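Local coordinates for protein ComZ (Thermus thermophilus, PDB 6QVI) that probably serves as a DNA receptor at the pilus tip during natural transformation, as a competence-associated pilin carrying a beta-solenoid domain, at residues P69-E81 / G92-D104. Sequence-based numbering, arbitrary orientation.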
loop_
_atom_site.group_PDB
_atom_site.type_symbol
_atom_site.label_atom_id
_atom_site.label_comp_id
_atom_site.label_asym_id
_atom_site.label_seq_id
_atom_site.Cartn_x
_atom_site.Cartn_y
_atom_site.Cartn_z
ATOM N N PRO A 69 6.961 24.751 2.823
ATOM C CA PRO A 69 7.824 24.431 1.708
ATOM C C PRO A 69 9.145 25.136 1.689
ATOM O O PRO A 69 9.417 25.973 2.501
ATOM C CB PRO A 69 7.011 24.921 0.542
ATOM C CG PRO A 69 6.406 26.139 1.073
ATOM C CD PRO A 69 6.061 25.846 2.490
ATOM N N PHE A 70 9.960 24.776 0.724
ATOM C CA PHE A 70 11.250 25.355 0.561
ATOM C C PHE A 70 11.075 26.530 -0.334
ATOM O O PHE A 70 10.411 26.417 -1.313
ATOM C CB PHE A 70 12.126 24.385 -0.195
ATOM C CG PHE A 70 12.719 23.311 0.636
ATOM C CD1 PHE A 70 12.164 22.073 0.670
ATOM C CD2 PHE A 70 13.848 23.531 1.340
ATOM C CE1 PHE A 70 12.709 21.077 1.421
ATOM C CE2 PHE A 70 14.407 22.551 2.096
ATOM C CZ PHE A 70 13.839 21.317 2.134
ATOM N N VAL A 71 11.706 27.642 -0.010
ATOM C CA VAL A 71 11.658 28.802 -0.865
ATOM C C VAL A 71 13.049 28.971 -1.397
ATOM O O VAL A 71 14.000 29.069 -0.666
ATOM C CB VAL A 71 11.233 30.052 -0.133
ATOM C CG1 VAL A 71 10.799 31.088 -1.131
ATOM C CG2 VAL A 71 10.094 29.735 0.793
ATOM N N ASN A 72 13.151 28.967 -2.699
ATOM C CA ASN A 72 14.431 29.060 -3.378
ATOM C C ASN A 72 15.356 28.055 -2.767
ATOM O O ASN A 72 16.392 28.401 -2.275
ATOM C CB ASN A 72 15.024 30.443 -3.276
ATOM C CG ASN A 72 14.302 31.426 -4.119
ATOM O OD1 ASN A 72 13.989 31.149 -5.257
ATOM N ND2 ASN A 72 14.037 32.582 -3.574
ATOM N N ASN A 73 14.928 26.804 -2.719
ATOM C CA ASN A 73 15.654 25.711 -2.116
ATOM C C ASN A 73 16.174 25.909 -0.709
ATOM O O ASN A 73 17.121 25.279 -0.355
ATOM C CB ASN A 73 16.808 25.299 -2.994
ATOM C CG ASN A 73 16.379 24.956 -4.379
ATOM O OD1 ASN A 73 15.490 24.155 -4.578
ATOM N ND2 ASN A 73 17.016 25.565 -5.350
ATOM N N ARG A 74 15.522 26.683 0.131
ATOM C CA ARG A 74 16.035 26.922 1.435
ATOM C C ARG A 74 14.898 27.005 2.428
ATOM O O ARG A 74 13.831 27.450 2.111
ATOM C CB ARG A 74 16.852 28.201 1.353
ATOM C CG ARG A 74 16.896 29.088 2.569
ATOM C CD ARG A 74 17.389 30.475 2.213
ATOM N NE ARG A 74 16.821 31.482 3.088
ATOM C CZ ARG A 74 17.330 31.831 4.257
ATOM N NH1 ARG A 74 18.428 31.271 4.702
ATOM N NH2 ARG A 74 16.745 32.750 4.987
ATOM N N LEU A 75 15.138 26.542 3.634
ATOM C CA LEU A 75 14.136 26.568 4.659
ATOM C C LEU A 75 14.780 26.785 5.993
ATOM O O LEU A 75 15.561 26.003 6.419
ATOM C CB LEU A 75 13.408 25.252 4.669
ATOM C CG LEU A 75 12.633 24.982 5.932
ATOM C CD1 LEU A 75 11.418 25.862 5.911
ATOM C CD2 LEU A 75 12.212 23.546 5.980
ATOM N N VAL A 76 14.385 27.822 6.691
ATOM C CA VAL A 76 15.018 28.131 7.958
ATOM C C VAL A 76 14.348 27.367 9.075
ATOM O O VAL A 76 13.167 27.574 9.354
ATOM C CB VAL A 76 15.005 29.642 8.234
ATOM C CG1 VAL A 76 15.556 29.896 9.613
ATOM C CG2 VAL A 76 15.863 30.338 7.177
ATOM N N LEU A 77 15.122 26.524 9.759
ATOM C CA LEU A 77 14.602 25.784 10.907
ATOM C C LEU A 77 14.809 26.486 12.243
ATOM O O LEU A 77 14.100 26.153 13.196
ATOM C CB LEU A 77 15.252 24.417 11.025
ATOM C CG LEU A 77 15.323 23.573 9.783
ATOM C CD1 LEU A 77 16.198 22.370 10.111
ATOM C CD2 LEU A 77 13.923 23.202 9.356
ATOM N N ALA A 78 15.781 27.407 12.360
ATOM C CA ALA A 78 15.987 28.102 13.639
ATOM C C ALA A 78 16.863 29.330 13.445
ATOM O O ALA A 78 17.949 29.244 12.865
ATOM C CB ALA A 78 16.632 27.194 14.697
ATOM N N GLN A 79 16.362 30.471 13.875
ATOM C CA GLN A 79 17.077 31.711 13.737
ATOM C C GLN A 79 17.376 32.228 15.104
ATOM O O GLN A 79 16.491 32.396 15.889
ATOM C CB GLN A 79 16.239 32.703 12.988
ATOM C CG GLN A 79 16.979 33.947 12.624
ATOM C CD GLN A 79 16.723 34.362 11.210
ATOM O OE1 GLN A 79 16.390 35.499 10.940
ATOM N NE2 GLN A 79 16.890 33.444 10.297
ATOM N N ASN A 80 18.651 32.401 15.405
ATOM C CA ASN A 80 19.135 32.887 16.686
ATOM C C ASN A 80 18.712 32.109 17.905
ATOM O O ASN A 80 18.609 32.644 18.967
ATOM C CB ASN A 80 18.849 34.361 16.833
ATOM C CG ASN A 80 19.527 35.163 15.772
ATOM O OD1 ASN A 80 20.686 34.980 15.522
ATOM N ND2 ASN A 80 18.807 36.026 15.128
ATOM N N GLU A 81 18.543 30.816 17.771
ATOM C CA GLU A 81 18.145 30.019 18.892
ATOM C C GLU A 81 19.315 29.970 19.820
ATOM O O GLU A 81 20.406 29.818 19.379
ATOM C CB GLU A 81 17.807 28.637 18.394
ATOM C CG GLU A 81 17.397 27.637 19.445
ATOM C CD GLU A 81 16.377 26.660 18.923
ATOM O OE1 GLU A 81 15.563 27.041 18.070
ATOM O OE2 GLU A 81 16.377 25.511 19.370
ATOM N N GLY A 92 25.596 30.902 23.588
ATOM C CA GLY A 92 25.737 31.323 22.217
ATOM C C GLY A 92 24.459 31.201 21.449
ATOM O O GLY A 92 23.487 30.738 21.961
ATOM N N ARG A 93 24.464 31.659 20.223
ATOM C CA ARG A 93 23.312 31.545 19.387
ATOM C C ARG A 93 23.679 30.758 18.153
ATOM O O ARG A 93 24.829 30.588 17.852
ATOM C CB ARG A 93 22.820 32.916 18.953
ATOM C CG ARG A 93 23.104 34.050 19.912
ATOM C CD ARG A 93 21.864 34.491 20.679
ATOM N NE ARG A 93 20.987 35.393 19.924
ATOM C CZ ARG A 93 19.818 35.849 20.372
ATOM N NH1 ARG A 93 19.386 35.488 21.572
ATOM N NH2 ARG A 93 19.075 36.652 19.624
ATOM N N TYR A 94 22.694 30.255 17.441
ATOM C CA TYR A 94 22.978 29.546 16.223
ATOM C C TYR A 94 21.858 29.638 15.287
ATOM O O TYR A 94 20.774 29.939 15.658
ATOM C CB TYR A 94 23.352 28.101 16.443
ATOM C CG TYR A 94 22.272 27.256 16.969
ATOM C CD1 TYR A 94 21.168 26.977 16.231
ATOM C CD2 TYR A 94 22.367 26.718 18.203
ATOM C CE1 TYR A 94 20.180 26.181 16.721
ATOM C CE2 TYR A 94 21.383 25.934 18.699
ATOM C CZ TYR A 94 20.300 25.673 17.945
ATOM O OH TYR A 94 19.340 24.896 18.469
ATOM N N THR A 95 22.144 29.411 14.037
ATOM C CA THR A 95 21.110 29.461 13.074
ATOM C C THR A 95 21.100 28.267 12.176
ATOM O O THR A 95 22.012 28.085 11.432
ATOM C CB THR A 95 21.181 30.701 12.255
ATOM O OG1 THR A 95 20.712 31.771 13.052
ATOM C CG2 THR A 95 20.297 30.559 11.101
ATOM N N ALA A 96 20.037 27.478 12.206
ATOM C CA ALA A 96 20.015 26.248 11.424
ATOM C C ALA A 96 19.155 26.486 10.199
ATOM O O ALA A 96 18.013 26.954 10.320
ATOM C CB ALA A 96 19.486 25.068 12.235
ATOM N N THR A 97 19.705 26.165 9.035
ATOM C CA THR A 97 19.029 26.312 7.756
ATOM C C THR A 97 19.126 24.994 7.020
ATOM O O THR A 97 20.166 24.328 7.061
ATOM C CB THR A 97 19.647 27.413 6.878
ATOM O OG1 THR A 97 19.694 28.645 7.603
ATOM C CG2 THR A 97 18.809 27.626 5.658
ATOM N N LEU A 98 18.026 24.621 6.360
ATOM C CA LEU A 98 17.925 23.380 5.605
ATOM C C LEU A 98 17.832 23.725 4.131
ATOM O O LEU A 98 16.979 24.527 3.741
ATOM C CB LEU A 98 16.699 22.570 6.035
ATOM C CG LEU A 98 16.507 21.316 5.169
ATOM C CD1 LEU A 98 17.729 20.443 5.301
ATOM C CD2 LEU A 98 15.235 20.548 5.521
ATOM N N TYR A 99 18.734 23.163 3.334
ATOM C CA TYR A 99 18.794 23.419 1.899
ATOM C C TYR A 99 18.581 22.135 1.107
ATOM O O TYR A 99 19.195 21.102 1.410
ATOM C CB TYR A 99 20.153 24.015 1.520
ATOM C CG TYR A 99 20.523 25.240 2.295
ATOM C CD1 TYR A 99 21.182 25.137 3.515
ATOM C CD2 TYR A 99 20.251 26.502 1.798
ATOM C CE1 TYR A 99 21.545 26.258 4.225
ATOM C CE2 TYR A 99 20.617 27.627 2.487
ATOM C CZ TYR A 99 21.269 27.516 3.702
ATOM O OH TYR A 99 21.595 28.689 4.393
ATOM N N LYS A 100 17.756 22.204 0.072
ATOM C CA LYS A 100 17.594 21.065 -0.820
ATOM C C LYS A 100 18.394 21.290 -2.093
ATOM O O LYS A 100 18.584 22.424 -2.539
ATOM C CB LYS A 100 16.128 20.787 -1.152
ATOM C CG LYS A 100 15.600 21.523 -2.343
ATOM C CD LYS A 100 14.136 21.207 -2.538
ATOM C CE LYS A 100 13.874 20.767 -3.938
ATOM N NZ LYS A 100 12.432 20.969 -4.193
ATOM N N ASP A 101 18.877 20.190 -2.658
ATOM C CA ASP A 101 19.608 20.231 -3.914
ATOM C C ASP A 101 18.679 20.526 -5.078
ATOM O O ASP A 101 17.595 19.948 -5.189
ATOM C CB ASP A 101 20.299 18.887 -4.139
ATOM C CG ASP A 101 21.380 18.949 -5.203
ATOM O OD1 ASP A 101 22.576 19.074 -4.838
ATOM O OD2 ASP A 101 21.031 18.864 -6.405
ATOM N N ALA A 102 19.128 21.400 -5.980
ATOM C CA ALA A 102 18.288 21.744 -7.121
ATOM C C ALA A 102 18.061 20.531 -8.020
ATOM O O ALA A 102 16.946 20.328 -8.517
ATOM C CB ALA A 102 18.911 22.888 -7.914
ATOM N N GLN A 103 19.088 19.695 -8.208
ATOM C CA GLN A 103 18.985 18.577 -9.147
ATOM C C GLN A 103 18.288 17.370 -8.521
ATOM O O GLN A 103 17.212 16.952 -8.967
ATOM C CB GLN A 103 20.379 18.168 -9.633
ATOM C CG GLN A 103 21.331 19.320 -9.842
ATOM C CD GLN A 103 21.174 19.969 -11.204
ATOM O OE1 GLN A 103 20.777 19.323 -12.173
ATOM N NE2 GLN A 103 21.500 21.255 -11.286
ATOM N N ASP A 104 18.901 16.797 -7.489
ATOM C CA ASP A 104 18.435 15.572 -6.852
ATOM C C ASP A 104 17.528 15.914 -5.670
ATOM O O ASP A 104 17.989 16.473 -4.671
ATOM C CB ASP A 104 19.661 14.780 -6.416
ATOM C CG ASP A 104 19.366 13.347 -6.080
ATOM O OD1 ASP A 104 18.262 13.072 -5.563
ATOM O OD2 ASP A 104 20.266 12.503 -6.291
#
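L75 and L98 form a hydrogen-bonded antiparallel pair, their backbones joined both ways: L75 N to L98 O at 2.7 Å and L98 N to L75 O at 2.8 Å. Twice the edge strand slips by one residue. At the classic bulge, the backbone N-H groups of L77 and A78 both donate to A96 O; the small A78 and A96 then meet CB to CB at 4.3 Å. At the G1 bulge, N80 and E81 both face Y94. N80 takes a left-handed backbone conformation (phi 56°), which asparagine tolerates well, and its N-H makes an almost straight hydrogen bond (176° at the hydrogen) to T95 OG1, N to OG1 3.2 Å.

On the face shared by L75, A78 and L98, F70 packs against L98, CZ to CD2 at 3.7 Å, while the aliphatic part of K100 lies over the phenyl ring, CB 4.1 Å from its centroid. A lysine suits this place because its methylenes cover the ring and NZ still travels on to the carbonyl of A56. Y94, with CG between the backbone N and carbonyl carbon (chi1 66°), turns its ring back over the E81 backbone, so that E81 O and CB lie against it; the E81 carboxylate continues to a salt bridge with K27. R74 and Y99 run side by side on the other face.

L77, A78 and A96 rest on Y28 of helix 12-40, whereas L75, L77 and L98 touch L59. Strand 90-100 bonds along its other edge to strand 107-115, which places 69-81 at the margin of the antiparallel sheet packed on that helix in the pseudopilin-like domain.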